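PDB 4MYK: formiminoglutamase from Trypanosoma cruzi, which hydrolyses N-formimino-L-glutamate to glutamate and formamide, as an arginase-like manganese metalloenzyme. Local coordinates for residues A268-V274 against G305-R309; K229-F235 against T273-M279; D31-F37 against A113-G119; F59-L63 against R293-F299. The protein carries 1 engineered substitution. All coordinates share one frame; numbering follows the deposited sequence.

Overall arrangement
Contacts 2 and 3 are two strand pairs of one parallel sheet, that of the arginase/deacetylase fold, and their centres lie about 11 Å apart. Strands 114-119 and 274-280 join them edge to edge, with probable hydrogen bonds from Val117 N to Met277 O and from Met279 N to Val117 O, both 3.0 Å. Contact 1 adjoins the N-terminal end of strand 274-280 in contact 2, sharing Thr273 and Val274, and contact 4 packs helix 55-63 on helix 290-306, which contact 1 also uses. Phe116 of contact 3 touches Phe59 and Phe299 of contact 4. Closest to the metals is contact 2: the Ser234 side chain lies about 8 Å from a manganese ion.

Contact 1. Residues A268-V274 against G305-R309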
# COMPACT_ATOMS: atom_id res chain seq x y z
N ALA A 268 -14.61 -18.57 1.97
CA ALA A 268 -15.24 -18.97 3.22
C ALA A 268 -16.76 -19.00 3.10
O ALA A 268 -17.43 -19.92 3.57
CB ALA A 268 -14.81 -18.03 4.35
N GLY A 269 -17.31 -17.97 2.45
CA GLY A 269 -18.75 -17.84 2.29
C GLY A 269 -19.36 -18.95 1.45
O GLY A 269 -20.42 -19.47 1.79
N LYS A 270 -18.69 -19.32 0.37
CA LYS A 270 -19.18 -20.37 -0.52
C LYS A 270 -18.87 -21.77 0.01
O LYS A 270 -19.39 -22.77 -0.50
CB LYS A 270 -18.58 -20.20 -1.92
CG LYS A 270 -17.11 -20.53 -2.01
CD LYS A 270 -16.55 -20.10 -3.33
CE LYS A 270 -17.25 -20.80 -4.47
NZ LYS A 270 -16.66 -22.15 -4.75
N THR A 271 -18.04 -21.84 1.05
CA THR A 271 -17.61 -23.11 1.66
C THR A 271 -18.59 -23.53 2.75
O THR A 271 -18.59 -22.95 3.83
CB THR A 271 -16.18 -23.00 2.26
OG1 THR A 271 -15.23 -22.93 1.19
CG2 THR A 271 -15.86 -24.20 3.14
N PRO A 272 -19.41 -24.55 2.46
CA PRO A 272 -20.56 -24.94 3.28
C PRO A 272 -20.19 -25.52 4.65
O PRO A 272 -21.05 -25.57 5.54
CB PRO A 272 -21.26 -26.00 2.42
CG PRO A 272 -20.19 -26.53 1.55
CD PRO A 272 -19.29 -25.37 1.25
N THR A 273 -18.95 -25.95 4.83
CA THR A 273 -18.50 -26.41 6.14
C THR A 273 -18.18 -25.25 7.09
O THR A 273 -18.01 -25.46 8.29
CB THR A 273 -17.28 -27.34 6.04
OG1 THR A 273 -16.21 -26.67 5.36
CG2 THR A 273 -17.65 -28.62 5.30
N VAL A 274 -18.09 -24.04 6.56
CA VAL A 274 -17.81 -22.89 7.41
C VAL A 274 -19.08 -22.41 8.12
O VAL A 274 -20.00 -21.87 7.48
CB VAL A 274 -17.16 -21.74 6.62
CG1 VAL A 274 -17.05 -20.49 7.49
CG2 VAL A 274 -15.80 -22.17 6.12
N GLY A 305 -20.32 -14.96 -1.14
CA GLY A 305 -19.92 -16.35 -1.20
C GLY A 305 -21.02 -17.22 -0.63
O GLY A 305 -21.33 -18.29 -1.17
N PHE A 306 -21.61 -16.75 0.46
CA PHE A 306 -22.69 -17.47 1.13
C PHE A 306 -23.89 -17.64 0.20
O PHE A 306 -24.50 -18.71 0.13
CB PHE A 306 -23.10 -16.71 2.38
CG PHE A 306 -23.88 -17.53 3.36
CD1 PHE A 306 -23.23 -18.34 4.28
CD2 PHE A 306 -25.26 -17.49 3.36
CE1 PHE A 306 -23.95 -19.10 5.19
CE2 PHE A 306 -25.99 -18.24 4.26
CZ PHE A 306 -25.33 -19.05 5.18
N ALA A 307 -24.21 -16.58 -0.52
CA ALA A 307 -25.34 -16.63 -1.45
C ALA A 307 -25.22 -17.78 -2.46
O ALA A 307 -26.20 -18.14 -3.11
CB ALA A 307 -25.49 -15.29 -2.17
N THR A 308 -24.02 -18.35 -2.59
CA THR A 308 -23.80 -19.40 -3.58
C THR A 308 -23.96 -20.80 -3.03
O THR A 308 -24.13 -21.74 -3.81
CB THR A 308 -22.43 -19.29 -4.32
OG1 THR A 308 -21.36 -19.50 -3.40
CG2 THR A 308 -22.27 -17.94 -5.02
N ARG A 309 -23.91 -20.99 -1.72
CA ARG A 309 -24.10 -22.34 -1.21
C ARG A 309 -25.54 -22.84 -1.36
O ARG A 309 -26.48 -22.05 -1.26
CB ARG A 309 -23.60 -22.55 0.22
CG ARG A 309 -23.36 -21.34 1.07
CD ARG A 309 -23.00 -21.80 2.49
NE ARG A 309 -21.83 -21.12 3.05
CZ ARG A 309 -21.39 -21.27 4.29
NH1 ARG A 309 -22.03 -22.08 5.13
NH2 ARG A 309 -20.32 -20.61 4.71
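Ala268 O, in the last turn of helix 258-270, receives a weak, bent bond from Arg309 NH2. One residue on, Gly269 sits right against Gly305. With no side chain on either, the two CA atoms come within 4.0 Å and the ends of the two helices meet backbone to backbone. Gly269 O takes the NE hydrogen of Arg309 almost straight (169°) and in the guanidinium plane, though the modelled length is unusually short and should not be pressed. Lys270 follows: its CA leans on Gly305 O at 3.1 Å, its CB lies 3.2 Å from Thr308 OG1, and its amine end leads away from the contact. Thr271 O stands 3.0 Å above one face of the Arg309 guanidinium without a hydrogen bond to it; it accepts instead from Val274 N, closing a type I turn. Pro272 CA lies over that same face, and Phe306 CD1 is 3.3 Å above the opposite one, so atoms of the turn and one edge carbon of Phe306 flank the two faces off-centre. Val274 O then receives NH1 and NH2 of Arg309, each at 3.1 Å and both close to the guanidinium plane. To get there the arginine chain bends at chi3 (133°), bringing the group up against the turn. Its charge probably interacts favourably with the carbonyls at the helix C-terminus. Away from the manganese site, this arginine ties the helix end to the start of strand 274-280, the helix-to-strand return of a beta-alpha-beta unit in the arginase fold.

Contact 2. Residues K229-F235 against T273-M279; sequences KNTFFSF and TVMMMDM
Phe232 and Met276 meet in the tightly packed, C-terminal part of this strand pair. The methionine CG is 3.5 Å from Phe232 CD1, and its sulfur lies over one ring face, 4.4 Å from the centroid and 25° off the normal, a Met-aromatic contact. The ring's far end, CZ, comes within 3.4 Å of Asp278 OD2, which lies at the ring edge. On the same face of the sheet, Ser234 OG donates to Asp278 OD1 (2.7 Å) from the syn side. Asp278 CG lies between its backbone N and carbonyl carbon (chi1 82°), which turns the carboxylate across to the neighbouring strand; OD2 is taken by Asn128 and Ser125, so both oxygens of this buried group are bonded. The other face carries Phe233 and Met277, lying side by side with the sulfur at the ring edge, 5.1 Å from the centroid. Met277 CE reaches on to Phe235 CB. Main-chain bonds run through the whole length, Phe233 N to Met276 O being the straightest of them at 170°.

The other end is looser. Lys229 is exposed and merely brushes Thr273 with its CA, while Met275 CG lies alongside Asn230, 3.5 Å from its CA, on the partly exposed edge of the contact. Here Thr231 pairs with Val274 but Phe232 with Met276: Met275 is the extra residue of a beta bulge, its N still bonded to Thr231 O. Strands 231-236 and 274-280, joined through helix 258-270, form a parallel beta-alpha-beta unit of the arginase fold; the first ends in the manganese ligand Asp236 and leads on to Asp238.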
# COMPACT_ATOMS: atom_id res chain seq x y z
N LYS A 229 -15.08 -30.20 8.82
CA LYS A 229 -16.48 -29.93 9.14
C LYS A 229 -16.60 -28.86 10.21
O LYS A 229 -15.74 -28.74 11.09
CB LYS A 229 -17.18 -31.19 9.62
CG LYS A 229 -17.09 -32.35 8.66
CD LYS A 229 -18.43 -33.03 8.52
CE LYS A 229 -19.15 -33.12 9.86
NZ LYS A 229 -20.51 -33.76 9.75
N ASN A 230 -17.68 -28.08 10.14
CA ASN A 230 -18.03 -27.18 11.22
C ASN A 230 -16.88 -26.24 11.55
O ASN A 230 -16.47 -26.12 12.71
CB ASN A 230 -18.43 -27.98 12.46
CG ASN A 230 -19.57 -28.93 12.17
OD1 ASN A 230 -20.53 -28.59 11.48
ND2 ASN A 230 -19.46 -30.15 12.69
N THR A 231 -16.36 -25.60 10.51
CA THR A 231 -15.23 -24.70 10.64
C THR A 231 -15.62 -23.29 11.12
O THR A 231 -16.54 -22.67 10.59
CB THR A 231 -14.46 -24.62 9.33
OG1 THR A 231 -13.89 -25.90 9.05
CG2 THR A 231 -13.35 -23.62 9.43
N PHE A 232 -14.91 -22.84 12.14
CA PHE A 232 -15.00 -21.49 12.69
C PHE A 232 -13.97 -20.64 11.94
O PHE A 232 -12.76 -20.87 12.07
CB PHE A 232 -14.70 -21.54 14.20
CG PHE A 232 -14.53 -20.19 14.84
CD1 PHE A 232 -15.05 -19.04 14.26
CD2 PHE A 232 -13.86 -20.08 16.05
CE1 PHE A 232 -14.89 -17.80 14.87
CE2 PHE A 232 -13.71 -18.84 16.66
CZ PHE A 232 -14.22 -17.70 16.06
N PHE A 233 -14.45 -19.69 11.14
CA PHE A 233 -13.58 -18.82 10.34
C PHE A 233 -13.31 -17.54 11.12
O PHE A 233 -14.13 -16.63 11.14
CB PHE A 233 -14.22 -18.53 8.98
CG PHE A 233 -13.31 -17.82 8.01
CD1 PHE A 233 -12.04 -18.32 7.71
CD2 PHE A 233 -13.72 -16.65 7.37
CE1 PHE A 233 -11.21 -17.66 6.81
CE2 PHE A 233 -12.89 -15.99 6.48
CZ PHE A 233 -11.64 -16.50 6.20
N SER A 234 -12.15 -17.50 11.77
CA SER A 234 -11.78 -16.40 12.67
C SER A 234 -10.77 -15.49 11.99
O SER A 234 -9.63 -15.89 11.73
CB SER A 234 -11.19 -16.96 13.97
OG SER A 234 -11.02 -15.94 14.95
N PHE A 235 -11.18 -14.26 11.71
CA PHE A 235 -10.35 -13.36 10.91
C PHE A 235 -9.86 -12.14 11.67
O PHE A 235 -10.55 -11.13 11.72
CB PHE A 235 -11.12 -12.88 9.68
CG PHE A 235 -10.24 -12.57 8.50
CD1 PHE A 235 -9.10 -11.81 8.66
CD2 PHE A 235 -10.56 -13.06 7.24
CE1 PHE A 235 -8.29 -11.53 7.57
CE2 PHE A 235 -9.74 -12.77 6.14
CZ PHE A 235 -8.62 -12.02 6.32
N THR A 273 -18.95 -25.95 4.83
CA THR A 273 -18.50 -26.41 6.14
C THR A 273 -18.18 -25.25 7.09
O THR A 273 -18.01 -25.46 8.29
CB THR A 273 -17.28 -27.34 6.04
OG1 THR A 273 -16.21 -26.67 5.36
CG2 THR A 273 -17.65 -28.62 5.30
N VAL A 274 -18.09 -24.04 6.56
CA VAL A 274 -17.81 -22.89 7.41
C VAL A 274 -19.08 -22.41 8.12
O VAL A 274 -20.00 -21.87 7.48
CB VAL A 274 -17.16 -21.74 6.62
CG1 VAL A 274 -17.05 -20.49 7.49
CG2 VAL A 274 -15.80 -22.17 6.12
N MET A 275 -19.14 -22.61 9.43
CA MET A 275 -20.40 -22.49 10.16
C MET A 275 -20.55 -21.21 10.97
O MET A 275 -21.65 -20.86 11.43
CB MET A 275 -20.65 -23.74 11.01
CG MET A 275 -20.62 -25.04 10.21
SD MET A 275 -21.88 -25.12 8.92
CE MET A 275 -23.36 -25.19 9.93
N MET A 276 -19.45 -20.50 11.16
CA MET A 276 -19.52 -19.17 11.73
C MET A 276 -18.25 -18.42 11.42
O MET A 276 -17.28 -18.99 10.94
CB MET A 276 -19.77 -19.19 13.25
CG MET A 276 -18.52 -19.36 14.10
SD MET A 276 -18.76 -18.95 15.86
CE MET A 276 -18.68 -17.16 15.81
N MET A 277 -18.26 -17.13 11.70
CA MET A 277 -17.16 -16.26 11.39
C MET A 277 -17.08 -15.17 12.44
O MET A 277 -18.11 -14.69 12.91
CB MET A 277 -17.36 -15.61 10.01
CG MET A 277 -16.47 -14.41 9.79
SD MET A 277 -16.31 -13.92 8.08
CE MET A 277 -14.86 -12.86 8.22
N ASP A 278 -15.86 -14.81 12.84
CA ASP A 278 -15.69 -13.59 13.61
C ASP A 278 -14.57 -12.75 13.01
O ASP A 278 -13.78 -13.24 12.20
CB ASP A 278 -15.55 -13.84 15.13
CG ASP A 278 -14.14 -14.25 15.57
OD1 ASP A 278 -13.24 -14.41 14.73
OD2 ASP A 278 -13.93 -14.42 16.79
N MET A 279 -14.55 -11.47 13.36
CA MET A 279 -13.63 -10.51 12.77
C MET A 279 -13.14 -9.66 13.91
O MET A 279 -13.93 -9.00 14.56
CB MET A 279 -14.36 -9.64 11.74
CG MET A 279 -13.47 -8.71 10.95
SD MET A 279 -14.40 -7.76 9.71
CE MET A 279 -15.02 -9.10 8.68

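Contact 3. Residues D31-F37 against A113-G119; sequences DIVIIGF and AFPFVIG
In Ile34 a chi1 of -59° puts CG1 beside the backbone N and CG2 anti to it, while in Ile118 it is CG1 that stands anti (chi1 178°), leaving CG2 between its own N and carbonyl carbon. The two side chains lie side by side, their CG2 methyls in contact at 4.2 Å. Ile118 CG2 also rests 3.8 Å from Gly36 CA, where no side chain intervenes. The Ile34 methyl further meets the edge of the Phe116 ring, 4.3 Å from CD2. Nearer the start of the strands, Ile32 CG2 packs on Phe114 O at 3.7 Å. On the opposite face, Ile35 CB lies against Val117 CG2, and Phe37 CB against Val117 CG1.

Six main-chain bonds run from Phe114 N–Asp31 O to Phe37 N–Ile118 O in a regular parallel register; the straightest, Phe116 N to Val33 O, is 2.8 Å long at 175°. The rings of Phe299 and Phe302 meet those of Phe116 and Phe114 respectively, and helix 94-110 packs on the other face. The facing peptide groups satisfy one another, and outer ones bond to strand 83-88 and probably to strand 274-280, so the pair can lie buried between apolar layers.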
# COMPACT_ATOMS: atom_id res chain seq x y z
N ASP A 31 -30.81 -15.59 7.54
CA ASP A 31 -29.80 -16.59 7.21
C ASP A 31 -28.52 -16.28 7.97
O ASP A 31 -27.82 -17.18 8.44
CB ASP A 31 -29.52 -16.58 5.71
CG ASP A 31 -30.76 -16.85 4.88
OD1 ASP A 31 -31.26 -17.99 4.92
OD2 ASP A 31 -31.22 -15.94 4.16
N ILE A 32 -28.22 -14.99 8.10
CA ILE A 32 -27.00 -14.56 8.74
C ILE A 32 -27.34 -13.58 9.84
O ILE A 32 -28.15 -12.66 9.65
CB ILE A 32 -26.04 -13.87 7.72
CG1 ILE A 32 -25.60 -14.86 6.64
CG2 ILE A 32 -24.84 -13.23 8.44
CD1 ILE A 32 -25.10 -14.20 5.37
N VAL A 33 -26.73 -13.79 11.01
CA VAL A 33 -26.95 -12.89 12.14
C VAL A 33 -25.66 -12.20 12.63
O VAL A 33 -24.67 -12.87 12.95
CB VAL A 33 -27.73 -13.60 13.28
CG1 VAL A 33 -27.80 -12.72 14.53
CG2 VAL A 33 -29.14 -13.95 12.79
N ILE A 34 -25.69 -10.87 12.64
CA ILE A 34 -24.58 -10.02 13.09
C ILE A 34 -24.67 -9.70 14.58
O ILE A 34 -25.68 -9.20 15.07
CB ILE A 34 -24.53 -8.69 12.30
CG1 ILE A 34 -24.38 -8.93 10.80
CG2 ILE A 34 -23.41 -7.81 12.81
CD1 ILE A 34 -24.69 -7.71 9.96
N ILE A 35 -23.58 -9.97 15.30
CA ILE A 35 -23.52 -9.75 16.74
C ILE A 35 -22.31 -8.88 17.03
O ILE A 35 -21.21 -9.17 16.58
CB ILE A 35 -23.38 -11.11 17.51
CG1 ILE A 35 -24.60 -12.00 17.25
CG2 ILE A 35 -23.18 -10.87 19.00
CD1 ILE A 35 -24.33 -13.50 17.40
N GLY A 36 -22.51 -7.80 17.77
CA GLY A 36 -21.41 -6.91 18.09
C GLY A 36 -20.78 -7.25 19.42
O GLY A 36 -21.47 -7.59 20.38
N PHE A 37 -19.45 -7.17 19.48
CA PHE A 37 -18.73 -7.33 20.74
C PHE A 37 -17.76 -6.16 20.98
O PHE A 37 -16.55 -6.26 20.72
CB PHE A 37 -18.01 -8.69 20.79
CG PHE A 37 -17.65 -9.13 22.19
CD1 PHE A 37 -18.64 -9.38 23.13
CD2 PHE A 37 -16.33 -9.31 22.56
CE1 PHE A 37 -18.33 -9.78 24.40
CE2 PHE A 37 -16.00 -9.71 23.83
CZ PHE A 37 -17.00 -9.94 24.76
N ALA A 113 -28.83 -21.08 11.84
CA ALA A 113 -28.46 -19.78 11.27
C ALA A 113 -26.95 -19.57 11.34
O ALA A 113 -26.25 -20.32 12.02
CB ALA A 113 -29.21 -18.64 11.95
N PHE A 114 -26.44 -18.57 10.62
CA PHE A 114 -25.00 -18.31 10.59
C PHE A 114 -24.64 -17.04 11.37
O PHE A 114 -25.03 -15.93 10.99
CB PHE A 114 -24.49 -18.21 9.15
CG PHE A 114 -23.00 -18.05 9.03
CD1 PHE A 114 -22.39 -16.83 9.26
CD2 PHE A 114 -22.20 -19.13 8.68
CE1 PHE A 114 -21.03 -16.69 9.15
CE2 PHE A 114 -20.83 -18.99 8.56
CZ PHE A 114 -20.25 -17.77 8.80
N PRO A 115 -23.87 -17.20 12.46
CA PRO A 115 -23.43 -16.07 13.28
C PRO A 115 -22.17 -15.40 12.74
O PRO A 115 -21.17 -16.07 12.45
CB PRO A 115 -23.11 -16.74 14.63
CG PRO A 115 -23.11 -18.22 14.38
CD PRO A 115 -23.24 -18.45 12.91
N PHE A 116 -22.22 -14.07 12.59
CA PHE A 116 -21.02 -13.28 12.30
C PHE A 116 -20.81 -12.29 13.44
O PHE A 116 -21.69 -11.46 13.73
CB PHE A 116 -21.14 -12.54 10.97
CG PHE A 116 -20.07 -11.50 10.74
CD1 PHE A 116 -18.87 -11.85 10.14
CD2 PHE A 116 -20.26 -10.18 11.12
CE1 PHE A 116 -17.88 -10.89 9.93
CE2 PHE A 116 -19.28 -9.22 10.91
CZ PHE A 116 -18.09 -9.58 10.31
N VAL A 117 -19.66 -12.39 14.10
CA VAL A 117 -19.40 -11.57 15.28
C VAL A 117 -18.38 -10.49 14.96
O VAL A 117 -17.25 -10.78 14.59
CB VAL A 117 -18.90 -12.41 16.47
CG1 VAL A 117 -18.77 -11.55 17.73
CG2 VAL A 117 -19.84 -13.60 16.71
N ILE A 118 -18.79 -9.23 15.08
CA ILE A 118 -17.89 -8.12 14.83
C ILE A 118 -17.36 -7.57 16.15
O ILE A 118 -18.13 -7.23 17.04
CB ILE A 118 -18.54 -7.00 13.99
CG1 ILE A 118 -17.57 -5.84 13.79
CG2 ILE A 118 -19.86 -6.53 14.60
CD1 ILE A 118 -16.31 -6.24 13.09
N GLY A 119 -16.03 -7.50 16.27
CA GLY A 119 -15.38 -7.00 17.46
C GLY A 119 -14.72 -5.64 17.26
O GLY A 119 -14.78 -5.06 16.16

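Contact 4. Residues F59-L63 against R293-F299; sequences FRFFL and RVAVYMF
Two helices flanking the parallel sheet of the arginase fold, 55-63 and 290-306, pack here on the side that strand 32-37 faces through Ile34; their short segments cross at -64° with axes 8.6 Å apart. Val296 is wedged into the helix 55-63 surface. Its CG2 sits over one face of the Phe59 ring, 4.0 Å from the centroid, as a CH-pi contact, and the same methyl touches Phe62 CB at 3.6 Å and comes within 3.2 Å of Phe59 O. Phe59 has its CG anti to the backbone N (chi1 -177°), which sends the ring out to the second helix. There its CD2 meets Ala295 CB, and its edge is directed at the face of Phe299 in an offset edge-to-face pair, centroids 5.8 Å apart and planes at 72°. Leu63 CD1 joins the group from one turn on, 4.0 Å from Phe299 CE2.

At the other end of the contact Phe62 offers a ring face to the aliphatic part of Arg293: CG of the arginine stands over it, 3.8 Å from the centroid, while Phe61 CD1 covers the opposite face. The guanidinium itself goes past the ring, its plane steeply inclined to it, and makes a weak bond from NH2 to Tyr297 OH; Gln189 of the second subunit packs on both residues. No hydrogen bond joins the two segments; they are held by CH-pi, aromatic and aliphatic packing, including the arginine's methylene, and the one charged group in the contact, that of Arg293, lies on the side where the second subunit packs.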
# COMPACT_ATOMS: atom_id res chain seq x y z
N PHE A 59 -17.95 -0.41 11.95
CA PHE A 59 -18.42 -1.41 11.02
C PHE A 59 -19.87 -1.12 10.63
O PHE A 59 -20.21 -1.14 9.45
CB PHE A 59 -18.32 -2.79 11.65
CG PHE A 59 -18.72 -3.91 10.73
CD1 PHE A 59 -20.05 -4.27 10.59
CD2 PHE A 59 -17.77 -4.60 10.00
CE1 PHE A 59 -20.41 -5.29 9.75
CE2 PHE A 59 -18.13 -5.61 9.16
CZ PHE A 59 -19.45 -5.96 9.03
N ARG A 60 -20.72 -0.84 11.63
CA ARG A 60 -22.15 -0.58 11.39
C ARG A 60 -22.39 0.65 10.55
O ARG A 60 -23.32 0.70 9.74
CB ARG A 60 -22.93 -0.43 12.70
CG ARG A 60 -23.26 -1.76 13.35
CD ARG A 60 -24.21 -1.64 14.52
NE ARG A 60 -24.52 -2.97 15.02
CZ ARG A 60 -23.92 -3.54 16.06
NH1 ARG A 60 -23.00 -2.87 16.73
NH2 ARG A 60 -24.25 -4.77 16.43
N PHE A 61 -21.54 1.66 10.74
CA PHE A 61 -21.64 2.88 9.96
C PHE A 61 -21.58 2.56 8.47
O PHE A 61 -22.45 2.97 7.70
CB PHE A 61 -20.54 3.87 10.33
CG PHE A 61 -20.69 5.20 9.66
CD1 PHE A 61 -20.10 5.45 8.43
CD2 PHE A 61 -21.44 6.21 10.25
CE1 PHE A 61 -20.25 6.68 7.82
CE2 PHE A 61 -21.59 7.44 9.63
CZ PHE A 61 -21.00 7.67 8.42
N PHE A 62 -20.55 1.82 8.08
CA PHE A 62 -20.35 1.52 6.66
C PHE A 62 -21.27 0.40 6.20
O PHE A 62 -21.59 0.30 5.02
CB PHE A 62 -18.87 1.29 6.35
CG PHE A 62 -18.05 2.55 6.46
CD1 PHE A 62 -17.97 3.43 5.39
CD2 PHE A 62 -17.42 2.89 7.66
CE1 PHE A 62 -17.24 4.62 5.50
CE2 PHE A 62 -16.71 4.07 7.78
CZ PHE A 62 -16.62 4.94 6.70
N LEU A 63 -21.72 -0.41 7.14
CA LEU A 63 -22.70 -1.46 6.84
C LEU A 63 -23.94 -0.86 6.19
O LEU A 63 -24.54 -1.47 5.28
CB LEU A 63 -23.10 -2.21 8.11
CG LEU A 63 -24.15 -3.31 7.89
CD1 LEU A 63 -23.59 -4.49 7.08
CD2 LEU A 63 -24.71 -3.78 9.22
N ARG A 293 -14.15 0.48 6.14
CA ARG A 293 -14.63 0.13 4.81
C ARG A 293 -14.12 -1.24 4.40
O ARG A 293 -14.87 -2.06 3.88
CB ARG A 293 -14.23 1.19 3.77
CG ARG A 293 -14.87 2.55 4.00
CD ARG A 293 -14.62 3.51 2.84
NE ARG A 293 -15.16 3.00 1.58
CZ ARG A 293 -16.22 3.50 0.96
NH1 ARG A 293 -16.86 4.54 1.47
NH2 ARG A 293 -16.64 2.97 -0.18
N VAL A 294 -12.85 -1.51 4.65
CA VAL A 294 -12.29 -2.82 4.31
C VAL A 294 -13.03 -3.93 5.04
O VAL A 294 -13.35 -4.97 4.46
CB VAL A 294 -10.79 -2.90 4.59
CG1 VAL A 294 -10.30 -4.34 4.46
CG2 VAL A 294 -10.03 -1.94 3.67
N ALA A 295 -13.32 -3.70 6.32
CA ALA A 295 -13.96 -4.68 7.19
C ALA A 295 -15.35 -5.02 6.68
O ALA A 295 -15.73 -6.19 6.60
CB ALA A 295 -14.02 -4.18 8.63
N VAL A 296 -16.11 -3.99 6.31
CA VAL A 296 -17.45 -4.19 5.74
C VAL A 296 -17.37 -4.90 4.39
O VAL A 296 -18.18 -5.78 4.10
CB VAL A 296 -18.25 -2.85 5.63
CG1 VAL A 296 -19.54 -3.05 4.86
CG2 VAL A 296 -18.55 -2.27 7.02
N TYR A 297 -16.39 -4.53 3.58
CA TYR A 297 -16.20 -5.16 2.28
C TYR A 297 -15.80 -6.63 2.39
O TYR A 297 -16.16 -7.45 1.57
CB TYR A 297 -15.18 -4.39 1.44
CG TYR A 297 -15.78 -3.22 0.69
CD1 TYR A 297 -16.93 -3.37 -0.08
CD2 TYR A 297 -15.20 -1.95 0.76
CE1 TYR A 297 -17.48 -2.31 -0.76
CE2 TYR A 297 -15.75 -0.88 0.07
CZ TYR A 297 -16.89 -1.06 -0.69
OH TYR A 297 -17.44 -0.00 -1.37
N MET A 298 -15.05 -6.95 3.44
CA MET A 298 -14.72 -8.34 3.74
C MET A 298 -15.97 -9.16 4.07
O MET A 298 -16.15 -10.28 3.55
CB MET A 298 -13.72 -8.39 4.90
CG MET A 298 -12.29 -8.07 4.50
SD MET A 298 -11.16 -8.01 5.91
CE MET A 298 -11.23 -9.69 6.54
N PHE A 299 -16.82 -8.63 4.94
CA PHE A 299 -18.12 -9.24 5.27
C PHE A 299 -19.00 -9.35 4.02
O PHE A 299 -19.66 -10.36 3.78
CB PHE A 299 -18.82 -8.41 6.36
CG PHE A 299 -20.27 -8.78 6.58
CD1 PHE A 299 -20.61 -9.93 7.27
CD2 PHE A 299 -21.28 -7.95 6.11
CE1 PHE A 299 -21.94 -10.26 7.46
CE2 PHE A 299 -22.61 -8.27 6.30
CZ PHE A 299 -22.94 -9.42 6.98